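Local coordinates for putative sugar binding protein (Geobacillus stearothermophilus, PDB 6GT9) that binds galactose and probably acts as the sugar-recognising member of a three-component sensing system linked to galactan utilization, at residues His76-Ile79 and Leu80-Ala84; Thr252-Tyr255 and Leu256-Thr260; Met280-Val284 and Ala285-Val289. All blocks are in the same frame, centred on the assembly; numbering follows the deposited sequence.

Interaction 1. Residues His76-Ile79 and Leu80-Ala84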
ATOM      1  N   HIS A  76      -3.352  10.286  12.065  1.00 23.11           N
ATOM      2  CA  HIS A  76      -4.338   9.749  11.134  1.00 22.40           C
ATOM      3  C   HIS A  76      -5.718   9.683  11.775  1.00 19.82           C
ATOM      4  O   HIS A  76      -6.714  10.106  11.179  1.00 21.42           O
ATOM      5  CB  HIS A  76      -3.869   8.361  10.684  1.00 20.03           C
ATOM      6  CG  HIS A  76      -4.467   7.881   9.393  1.00 23.11           C
ATOM      7  ND1 HIS A  76      -3.754   7.117   8.493  1.00 23.56           N
ATOM      8  CD2 HIS A  76      -5.707   8.022   8.868  1.00 22.35           C
ATOM      9  CE1 HIS A  76      -4.521   6.826   7.458  1.00 24.62           C
ATOM     10  NE2 HIS A  76      -5.715   7.357   7.662  1.00 24.00           N
ATOM     11  N   LEU A  77      -5.791   9.170  12.981  1.00 20.73           N
ATOM     12  CA  LEU A  77      -7.039   9.084  13.658  1.00 19.41           C
ATOM     13  C   LEU A  77      -7.594  10.450  14.041  1.00 20.22           C
ATOM     14  O   LEU A  77      -8.759  10.616  14.105  1.00 20.48           O
ATOM     15  CB  LEU A  77      -6.960   8.220  14.878  1.00 20.02           C
ATOM     16  CG  LEU A  77      -6.613   6.778  14.643  1.00 23.67           C
ATOM     17  CD1 LEU A  77      -6.437   6.095  15.967  1.00 26.94           C
ATOM     18  CD2 LEU A  77      -7.652   6.078  13.793  1.00 22.84           C
ATOM     19  N   ARG A  78      -6.752  11.418  14.292  1.00 19.29           N
ATOM     20  CA  ARG A  78      -7.238  12.752  14.646  1.00 21.36           C
ATOM     21  C   ARG A  78      -7.884  13.428  13.445  1.00 23.38           C
ATOM     22  O   ARG A  78      -8.897  14.130  13.583  1.00 25.01           O
ATOM     23  CB  ARG A  78      -6.083  13.603  15.194  1.00 21.36           C
ATOM     24  CG  ARG A  78      -6.472  15.001  15.622  1.00 22.80           C
ATOM     25  CD  ARG A  78      -5.211  15.859  15.900  1.00 32.18           C
ATOM     26  NE  ARG A  78      -4.518  16.180  14.654  1.00 30.34           N
ATOM     27  CZ  ARG A  78      -4.950  17.094  13.784  1.00 34.47           C
ATOM     28  NH1 ARG A  78      -6.061  17.787  14.032  1.00 32.50           N
ATOM     29  NH2 ARG A  78      -4.268  17.321  12.665  1.00 35.86           N
ATOM     30  N   ILE A  79      -7.317  13.212  12.256  1.00 21.40           N
ATOM     31  CA  ILE A  79      -7.859  13.790  11.031  1.00 20.36           C
ATOM     32  C   ILE A  79      -9.204  13.166  10.691  1.00 21.61           C
ATOM     33  O   ILE A  79     -10.133  13.859  10.248  1.00 19.18           O
ATOM     34  CB  ILE A  79      -6.843  13.625   9.890  1.00 29.06           C
ATOM     35  CG1 ILE A  79      -5.615  14.507  10.167  1.00 26.14           C
ATOM     36  CG2 ILE A  79      -7.483  13.929   8.546  1.00 25.85           C
ATOM     37  CD1 ILE A  79      -4.465  14.243   9.241  1.00 26.10           C
ATOM     38  N   LEU A  80      -9.345  11.856  10.914  1.00 20.41           N
ATOM     39  CA  LEU A  80     -10.636  11.203  10.697  1.00 20.19           C
ATOM     40  C   LEU A  80     -11.713  11.812  11.581  1.00 23.52           C
ATOM     41  O   LEU A  80     -12.812  12.124  11.114  1.00 22.21           O
ATOM     42  CB  LEU A  80     -10.534   9.703  10.961  1.00 15.58           C
ATOM     43  CG  LEU A  80      -9.698   8.955   9.926  1.00 23.78           C
ATOM     44  CD1 LEU A  80      -9.568   7.487  10.287  1.00 26.32           C
ATOM     45  CD2 LEU A  80     -10.335   9.129   8.565  1.00 21.12           C
ATOM     46  N   LYS A  81     -11.421  11.973  12.871  1.00 21.82           N
ATOM     47  CA  LYS A  81     -12.428  12.531  13.766  1.00 25.20           C
ATOM     48  C   LYS A  81     -12.721  13.987  13.438  1.00 26.86           C
ATOM     49  O   LYS A  81     -13.872  14.427  13.556  1.00 27.65           O
ATOM     50  CB  LYS A  81     -11.972  12.376  15.212  1.00 28.74           C
ATOM     51  CG  LYS A  81     -11.749  10.915  15.597  1.00 27.78           C
ATOM     52  CD  LYS A  81     -11.216  10.801  17.010  1.00 33.95           C
ATOM     53  CE  LYS A  81     -10.946   9.363  17.392  1.00 40.62           C
ATOM     54  NZ  LYS A  81     -10.725   9.222  18.861  1.00 44.13           N
ATOM     55  N   LYS A  82     -11.707  14.740  13.010  1.00 25.44           N
ATOM     56  CA  LYS A  82     -11.925  16.139  12.666  1.00 27.31           C
ATOM     57  C   LYS A  82     -12.851  16.279  11.465  1.00 23.12           C
ATOM     58  O   LYS A  82     -13.733  17.151  11.447  1.00 22.91           O
ATOM     59  CB  LYS A  82     -10.585  16.823  12.395  1.00 24.59           C
ATOM     60  CG  LYS A  82     -10.677  18.327  12.324  1.00 27.05           C
ATOM     61  CD  LYS A  82      -9.290  18.932  12.241  1.00 26.07           C
ATOM     62  CE  LYS A  82      -9.395  20.419  12.031  1.00 28.93           C
ATOM     63  NZ  LYS A  82     -10.309  21.005  13.037  1.00 33.95           N
ATOM     64  N   ALA A  83     -12.660  15.438  10.447  1.00 23.87           N
ATOM     65  CA  ALA A  83     -13.559  15.458   9.294  1.00 24.31           C
ATOM     66  C   ALA A  83     -14.972  15.043   9.685  1.00 21.56           C
ATOM     67  O   ALA A  83     -15.951  15.611   9.184  1.00 21.62           O
ATOM     68  CB  ALA A  83     -13.032  14.549   8.182  1.00 18.43           C
ATOM     69  N   ALA A  84     -15.110  14.040  10.556  1.00 20.96           N
ATOM     70  CA  ALA A  84     -16.458  13.658  10.983  1.00 20.75           C
ATOM     71  C   ALA A  84     -17.118  14.773  11.789  1.00 23.19           C
ATOM     72  O   ALA A  84     -18.345  14.927  11.750  1.00 21.88           O
ATOM     73  CB  ALA A  84     -16.417  12.374  11.805  1.00 19.80           C
TER
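Lys82 N donates to Arg78 O at 2.9 Å, the shortest of four backbone bonds that run from each residue of 76-79 to the one four positions on; Ala83 N follows, reaching Ile79 O at 3.0 Å. From the two residues of the first bond, the Arg78 and Lys82 side chains lie side by side and point the same way, since both hold CG trans to their own backbone N (chi1 -179° and -168°). Contact is made by lysine CD, 3.9 Å from Arg78 NH1 and oblique to the guanidinium. The like charges stay apart, with Arg78 NH1 and Lys82 NZ separated by 5.4 Å, and the salt bridge from Arg78 to Glu75 probably eases their proximity. Such long, charged chains suit the outer side of helix 73-85, which flanks the parallel sheet of one lobe of the periplasmic binding protein fold. The inner side is mostly apolar: Ile79, Leu80 and Ala83 rest on strand 32-36, and the small alanine probably lets the helix lie close to it. Leu80 CD1 has two neighbours, His76 CD2 at 4.1 Å, met obliquely, and Leu77 CD2 at 4.2 Å. The buried His76 ring is fixed by a hydrogen bond between NE2 and Thr93 OG1 and an edge-to-face contact with Phe101, and its side chain comes within about 5 Å of that of Glu38, a galactose-binding residue.

Interaction 2. Residues Thr252-Tyr255 and Leu256-Thr260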
ATOM      1  N   THR A 252      11.030   2.598  -9.679  1.00 30.86           N
ATOM      2  CA  THR A 252      10.950   1.139  -9.690  1.00 25.90           C
ATOM      3  C   THR A 252      11.056   0.602 -11.110  1.00 32.86           C
ATOM      4  O   THR A 252      11.843  -0.314 -11.380  1.00 28.75           O
ATOM      5  CB  THR A 252       9.646   0.669  -9.043  1.00 23.66           C
ATOM      6  OG1 THR A 252       9.663   0.973  -7.647  1.00 23.60           O
ATOM      7  CG2 THR A 252       9.468  -0.845  -9.231  1.00 27.86           C
ATOM      8  N   ILE A 253      10.272   1.165 -12.035  1.00 28.88           N
ATOM      9  CA  ILE A 253      10.309   0.694 -13.421  1.00 34.14           C
ATOM     10  C   ILE A 253      11.708   0.854 -14.004  1.00 35.86           C
ATOM     11  O   ILE A 253      12.212  -0.034 -14.707  1.00 34.83           O
ATOM     12  CB  ILE A 253       9.258   1.429 -14.273  1.00 32.95           C
ATOM     13  CG1 ILE A 253       7.843   1.146 -13.756  1.00 34.58           C
ATOM     14  CG2 ILE A 253       9.393   1.048 -15.742  1.00 34.63           C
ATOM     15  CD1 ILE A 253       7.513  -0.315 -13.633  1.00 34.22           C
ATOM     16  N   ARG A 254      12.353   1.989 -13.721  1.00 33.05           N
ATOM     17  CA  ARG A 254      13.716   2.216 -14.195  1.00 39.95           C
ATOM     18  C   ARG A 254      14.664   1.125 -13.702  1.00 35.58           C
ATOM     19  O   ARG A 254      15.416   0.534 -14.488  1.00 35.74           O
ATOM     20  CB  ARG A 254      14.194   3.594 -13.738  1.00 34.30           C
ATOM     21  CG  ARG A 254      15.589   3.926 -14.213  1.00 41.87           C
ATOM     22  CD  ARG A 254      15.687   3.748 -15.724  1.00 46.86           C
ATOM     23  NE  ARG A 254      17.050   3.944 -16.207  1.00 51.48           N
ATOM     24  CZ  ARG A 254      17.708   3.080 -16.974  1.00 46.44           C
ATOM     25  NH1 ARG A 254      17.125   1.951 -17.367  1.00 46.56           N
ATOM     26  NH2 ARG A 254      18.948   3.355 -17.357  1.00 47.39           N
ATOM     27  N   TYR A 255      14.631   0.838 -12.400  1.00 35.22           N
ATOM     28  CA  TYR A 255      15.488  -0.201 -11.834  1.00 32.15           C
ATOM     29  C   TYR A 255      15.171  -1.576 -12.418  1.00 34.96           C
ATOM     30  O   TYR A 255      16.074  -2.399 -12.629  1.00 33.07           O
ATOM     31  CB  TYR A 255      15.329  -0.225 -10.318  1.00 29.64           C
ATOM     32  CG  TYR A 255      16.177   0.767  -9.550  1.00 34.43           C
ATOM     33  CD1 TYR A 255      17.553   0.831  -9.735  1.00 36.06           C
ATOM     34  CD2 TYR A 255      15.598   1.623  -8.612  1.00 32.78           C
ATOM     35  CE1 TYR A 255      18.334   1.727  -9.015  1.00 34.38           C
ATOM     36  CE2 TYR A 255      16.366   2.518  -7.891  1.00 32.55           C
ATOM     37  CZ  TYR A 255      17.732   2.566  -8.095  1.00 36.34           C
ATOM     38  OH  TYR A 255      18.491   3.458  -7.376  1.00 36.56           O
ATOM     39  N   LEU A 256      13.883  -1.854 -12.648  1.00 29.72           N
ATOM     40  CA  LEU A 256      13.481  -3.082 -13.321  1.00 32.52           C
ATOM     41  C   LEU A 256      14.070  -3.151 -14.722  1.00 36.60           C
ATOM     42  O   LEU A 256      14.542  -4.211 -15.159  1.00 35.15           O
ATOM     43  CB  LEU A 256      11.956  -3.145 -13.369  1.00 26.16           C
ATOM     44  CG  LEU A 256      11.157  -4.427 -13.510  1.00 32.23           C
ATOM     45  CD1 LEU A 256      11.518  -5.428 -12.434  1.00 30.81           C
ATOM     46  CD2 LEU A 256       9.687  -4.051 -13.417  1.00 30.81           C
ATOM     47  N   GLN A 257      14.057  -2.026 -15.441  1.00 35.17           N
ATOM     48  CA  GLN A 257      14.663  -1.994 -16.766  1.00 40.69           C
ATOM     49  C   GLN A 257      16.171  -2.206 -16.685  1.00 38.68           C
ATOM     50  O   GLN A 257      16.753  -2.897 -17.531  1.00 38.24           O
ATOM     51  CB  GLN A 257      14.330  -0.671 -17.455  1.00 41.72           C
ATOM     52  CG  GLN A 257      14.891  -0.522 -18.865  1.00 47.98           C
ATOM     53  CD  GLN A 257      14.220  -1.434 -19.885  1.00 50.67           C
ATOM     54  OE1 GLN A 257      14.876  -1.947 -20.795  1.00 60.27           O
ATOM     55  NE2 GLN A 257      12.909  -1.632 -19.745  1.00 50.67           N
ATOM     56  N   LYS A 258      16.817  -1.632 -15.668  1.00 39.26           N
ATOM     57  CA  LYS A 258      18.251  -1.795 -15.472  1.00 37.84           C
ATOM     58  C   LYS A 258      18.630  -3.187 -14.996  1.00 38.15           C
ATOM     59  O   LYS A 258      19.818  -3.529 -15.034  1.00 35.35           O
ATOM     60  CB  LYS A 258      18.772  -0.772 -14.466  1.00 35.50           C
ATOM     61  CG  LYS A 258      19.082   0.590 -15.060  1.00 43.73           C
ATOM     62  CD  LYS A 258      19.173   1.672 -13.987  1.00 41.34           C
ATOM     63  CE  LYS A 258      20.593   1.894 -13.481  1.00 44.15           C
ATOM     64  NZ  LYS A 258      21.190   0.664 -12.891  1.00 49.60           N
ATOM     65  N   GLY A 259      17.667  -3.987 -14.543  1.00 32.78           N
ATOM     66  CA  GLY A 259      17.950  -5.300 -14.001  1.00 34.30           C
ATOM     67  C   GLY A 259      18.266  -5.322 -12.522  1.00 34.27           C
ATOM     68  O   GLY A 259      18.379  -6.411 -11.947  1.00 33.86           O
ATOM     69  N   THR A 260      18.394  -4.152 -11.888  1.00 30.16           N
ATOM     70  CA  THR A 260      18.686  -4.096 -10.459  1.00 27.92           C
ATOM     71  C   THR A 260      17.552  -4.695  -9.638  1.00 31.53           C
ATOM     72  O   THR A 260      17.789  -5.479  -8.711  1.00 27.37           O
ATOM     73  CB  THR A 260      18.935  -2.652 -10.040  1.00 31.11           C
ATOM     74  OG1 THR A 260      19.884  -2.054 -10.932  1.00 38.48           O
ATOM     75  CG2 THR A 260      19.454  -2.603  -8.620  1.00 31.70           C
TER
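Arg254 holds CG trans to its backbone N (chi1 -179°) and then bends at chi2 (53°), while Lys258, one turn on, carries CG beside its own N (chi1 -83°); together these torsions bring the guanidinium over the lysine's methylenes. The setting is the last turn of helix 250-258, within the beta-alpha-beta unit formed with strands 242-246 and 263-266, and the helix closes in a Schellman motif at Gly259. Lys258 CG stands 3.2 Å from the guanidinium plane, offset toward the rim and 3.3 Å from Arg254 NH1, whereas Gln257 CG comes in at the edge, 3.7 Å from the same nitrogen. The same arginine and lysine are joined through the backbone, where Lys258 N donates to Arg254 O at 2.8 Å. Lysine suits this place because its aliphatic part packs while NZ reaches a salt bridge with Glu233, which probably offsets the nearby arginine charge. Glycine suits the helix end because a CB at its positive phi would collide with the carbonyl O of Lys258. On the buried side Leu256 CD2 meets Ile253 CD1 at 4.3 Å, and Leu256 also packs on Ile261. Glu233 accepts a second partner, the hydroxyl of Thr260. Tyr255, packed on Ala229 of helix 224-235, receives this threonine obliquely to its ring, with Thr260 CB 3.8 Å from Tyr255 CD1.

Interaction 3. Residues Met280-Val284 and Ala285-Val289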
ATOM      1  N   MET A 280     -18.719   5.841  -3.098  1.00 17.71           N
ATOM      2  CA  MET A 280     -19.253   6.737  -2.080  1.00 18.55           C
ATOM      3  C   MET A 280     -20.509   7.458  -2.573  1.00 16.18           C
ATOM      4  O   MET A 280     -21.485   7.599  -1.829  1.00 19.26           O
ATOM      5  CB  MET A 280     -18.179   7.744  -1.657  1.00 18.54           C
ATOM      6  CG  MET A 280     -18.638   8.646  -0.511  1.00 19.77           C
ATOM      7  SD  MET A 280     -19.033   7.744   1.003  1.00 20.05           S
ATOM      8  CE  MET A 280     -17.391   7.404   1.644  1.00 18.37           C
ATOM      9  N   ALA A 281     -20.507   7.912  -3.829  1.00 16.50           N
ATOM     10  CA  ALA A 281     -21.669   8.608  -4.368  1.00 19.42           C
ATOM     11  C   ALA A 281     -22.873   7.678  -4.454  1.00 17.68           C
ATOM     12  O   ALA A 281     -23.999   8.088  -4.172  1.00 17.85           O
ATOM     13  CB  ALA A 281     -21.345   9.196  -5.742  1.00 20.62           C
ATOM     14  N   GLU A 282     -22.646   6.411  -4.801  1.00 17.28           N
ATOM     15  CA  GLU A 282     -23.736   5.436  -4.839  1.00 19.34           C
ATOM     16  C   GLU A 282     -24.304   5.180  -3.447  1.00 19.06           C
ATOM     17  O   GLU A 282     -25.515   5.030  -3.282  1.00 18.33           O
ATOM     18  CB  GLU A 282     -23.236   4.130  -5.457  1.00 19.39           C
ATOM     19  CG  GLU A 282     -22.906   4.233  -6.929  1.00 25.75           C
ATOM     20  CD  GLU A 282     -24.154   4.250  -7.797  1.00 36.94           C
ATOM     21  OE1 GLU A 282     -24.814   3.189  -7.926  1.00 36.90           O
ATOM     22  OE2 GLU A 282     -24.480   5.329  -8.339  1.00 41.74           O
ATOM     23  N   ILE A 283     -23.435   5.098  -2.438  1.00 18.64           N
ATOM     24  CA  ILE A 283     -23.883   4.905  -1.062  1.00 15.15           C
ATOM     25  C   ILE A 283     -24.698   6.106  -0.598  1.00 17.33           C
ATOM     26  O   ILE A 283     -25.764   5.960   0.018  1.00 19.27           O
ATOM     27  CB  ILE A 283     -22.649   4.672  -0.161  1.00 16.31           C
ATOM     28  CG1 ILE A 283     -21.975   3.343  -0.495  1.00 14.56           C
ATOM     29  CG2 ILE A 283     -23.011   4.781   1.324  1.00 19.05           C
ATOM     30  CD1 ILE A 283     -20.544   3.269  -0.003  1.00 19.90           C
ATOM     31  N   VAL A 284     -24.206   7.317  -0.881  1.00 16.06           N
ATOM     32  CA  VAL A 284     -24.923   8.531  -0.477  1.00 18.29           C
ATOM     33  C   VAL A 284     -26.303   8.585  -1.128  1.00 20.12           C
ATOM     34  O   VAL A 284     -27.233   9.189  -0.584  1.00 24.35           O
ATOM     35  CB  VAL A 284     -24.069   9.771  -0.809  1.00 18.44           C
ATOM     36  CG1 VAL A 284     -24.877  11.032  -0.747  1.00 24.52           C
ATOM     37  CG2 VAL A 284     -22.882   9.845   0.150  1.00 21.14           C
ATOM     38  N   ALA A 285     -26.462   7.930  -2.278  1.00 20.77           N
ATOM     39  CA  ALA A 285     -27.723   7.861  -3.003  1.00 23.17           C
ATOM     40  C   ALA A 285     -28.655   6.784  -2.472  1.00 21.96           C
ATOM     41  O   ALA A 285     -29.779   6.662  -2.972  1.00 24.99           O
ATOM     42  CB  ALA A 285     -27.456   7.616  -4.492  1.00 18.28           C
ATOM     43  N   GLY A 286     -28.222   5.995  -1.488  1.00 24.59           N
ATOM     44  CA  GLY A 286     -29.011   4.867  -1.027  1.00 21.36           C
ATOM     45  C   GLY A 286     -28.932   3.616  -1.878  1.00 24.22           C
ATOM     46  O   GLY A 286     -29.843   2.775  -1.807  1.00 20.80           O
ATOM     47  N   LYS A 287     -27.875   3.451  -2.671  1.00 25.71           N
ATOM     48  CA  LYS A 287     -27.734   2.311  -3.570  1.00 21.78           C
ATOM     49  C   LYS A 287     -26.695   1.315  -3.060  1.00 27.19           C
ATOM     50  O   LYS A 287     -25.691   1.689  -2.447  1.00 21.42           O
ATOM     51  CB  LYS A 287     -27.348   2.767  -4.982  1.00 26.02           C
ATOM     52  CG  LYS A 287     -28.345   3.751  -5.607  1.00 29.38           C
ATOM     53  CD  LYS A 287     -27.977   4.043  -7.052  1.00 32.24           C
ATOM     54  CE  LYS A 287     -28.884   5.105  -7.648  1.00 34.81           C
ATOM     55  NZ  LYS A 287     -28.698   5.242  -9.125  1.00 37.11           N
ATOM     56  N   ASP A 288     -26.938   0.036  -3.334  1.00 23.03           N
ATOM     57  CA  ASP A 288     -26.018  -1.004  -2.893  1.00 23.21           C
ATOM     58  C   ASP A 288     -24.731  -0.987  -3.706  1.00 23.34           C
ATOM     59  O   ASP A 288     -24.722  -0.672  -4.899  1.00 23.27           O
ATOM     60  CB  ASP A 288     -26.653  -2.387  -3.018  1.00 22.07           C
ATOM     61  CG  ASP A 288     -27.878  -2.548  -2.147  1.00 26.99           C
ATOM     62  OD1 ASP A 288     -27.839  -2.136  -0.970  1.00 28.30           O
ATOM     63  OD2 ASP A 288     -28.879  -3.093  -2.648  1.00 27.01           O
ATOM     64  N   VAL A 289     -23.642  -1.360  -3.041  1.00 20.28           N
ATOM     65  CA  VAL A 289     -22.355  -1.614  -3.693  1.00 21.05           C
ATOM     66  C   VAL A 289     -21.737  -2.858  -3.096  1.00 23.09           C
ATOM     67  O   VAL A 289     -22.065  -3.266  -1.965  1.00 18.49           O
ATOM     68  CB  VAL A 289     -21.381  -0.420  -3.533  1.00 20.23           C
ATOM     69  CG1 VAL A 289     -22.054   0.894  -3.993  1.00 20.99           C
ATOM     70  CG2 VAL A 289     -20.940  -0.294  -2.094  1.00 20.14           C
TER
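Glu282 and Lys287 meet where helix 269-284 ends in a Schellman motif, and the two bonds that define it make the firm half of this contact. Lys287 N reaches back to Glu282 O at 2.9 Å, and inside that loop Gly286 N bonds to Ile283 O, also at 2.9 Å, but from above the carbonyl plane, 61° out of it. Ala285 N makes only weak bonds, to Ala281 O and Glu282 O, as the helix unwinds. Gly286 takes the positive phi that reverses the chain; a CB there would strike the carbonyl O of Ala285. The returning chain lays Val289 against the last turn. Its CG1 touches Glu282 CB at 3.7 Å, while CG2 is held between the backbone N and the carbonyl carbon; the Val289 and Ile283 side chains cross at about a right angle, Val289 CG2 4.1 Å from Ile283 CG1. Branched apolar residues suit this spot, for Ile283 also packs on Val116 of strand 115-118 and on Pro114 and so joins the helix end to the sheet. The solvent side is looser in that no polar bond ties its two side chains together. There the Glu282 chain, bent at chi2 (-76°), brings OE1 obliquely across the extended Lys287, 3.4 Å from its CD. The charged ends do not close into a salt bridge: Glu282 OE2 and Lys287 NZ remain 4.3 Å apart, an attraction probably weakened by water. An alanine in place of Glu282 would probably leave the Lys287 ammonium without its nearby opposite charge and its methylenes freer to swing, though the backbone cap would lose no atom. Beside this pair the exposed Ala285 sets its CB 3.5 Å from Glu282 O.

Interactions 1 and 2 lie on opposite sides of the chain's centre, about 38 Å apart between centres, each on a helix flanking a different sheet and with one end near a galactose-binding residue. Both are partly buried, with an inner face in the core and charged chains outside. Interaction 3 is a surface contact with no fully buried residue among those that touch, away from the sugar, though its helix, like that of interaction 1, packs on strand 32-36. Regular helix bonds carry interaction 1; the other two sit at C-terminal ends, where a glycine closes a Schellman motif. Segments 76-84 and 252-260 set like charges near each other, one of each pair salt-bridged to a glutamate, whereas 280-289 pairs opposite charges loosely.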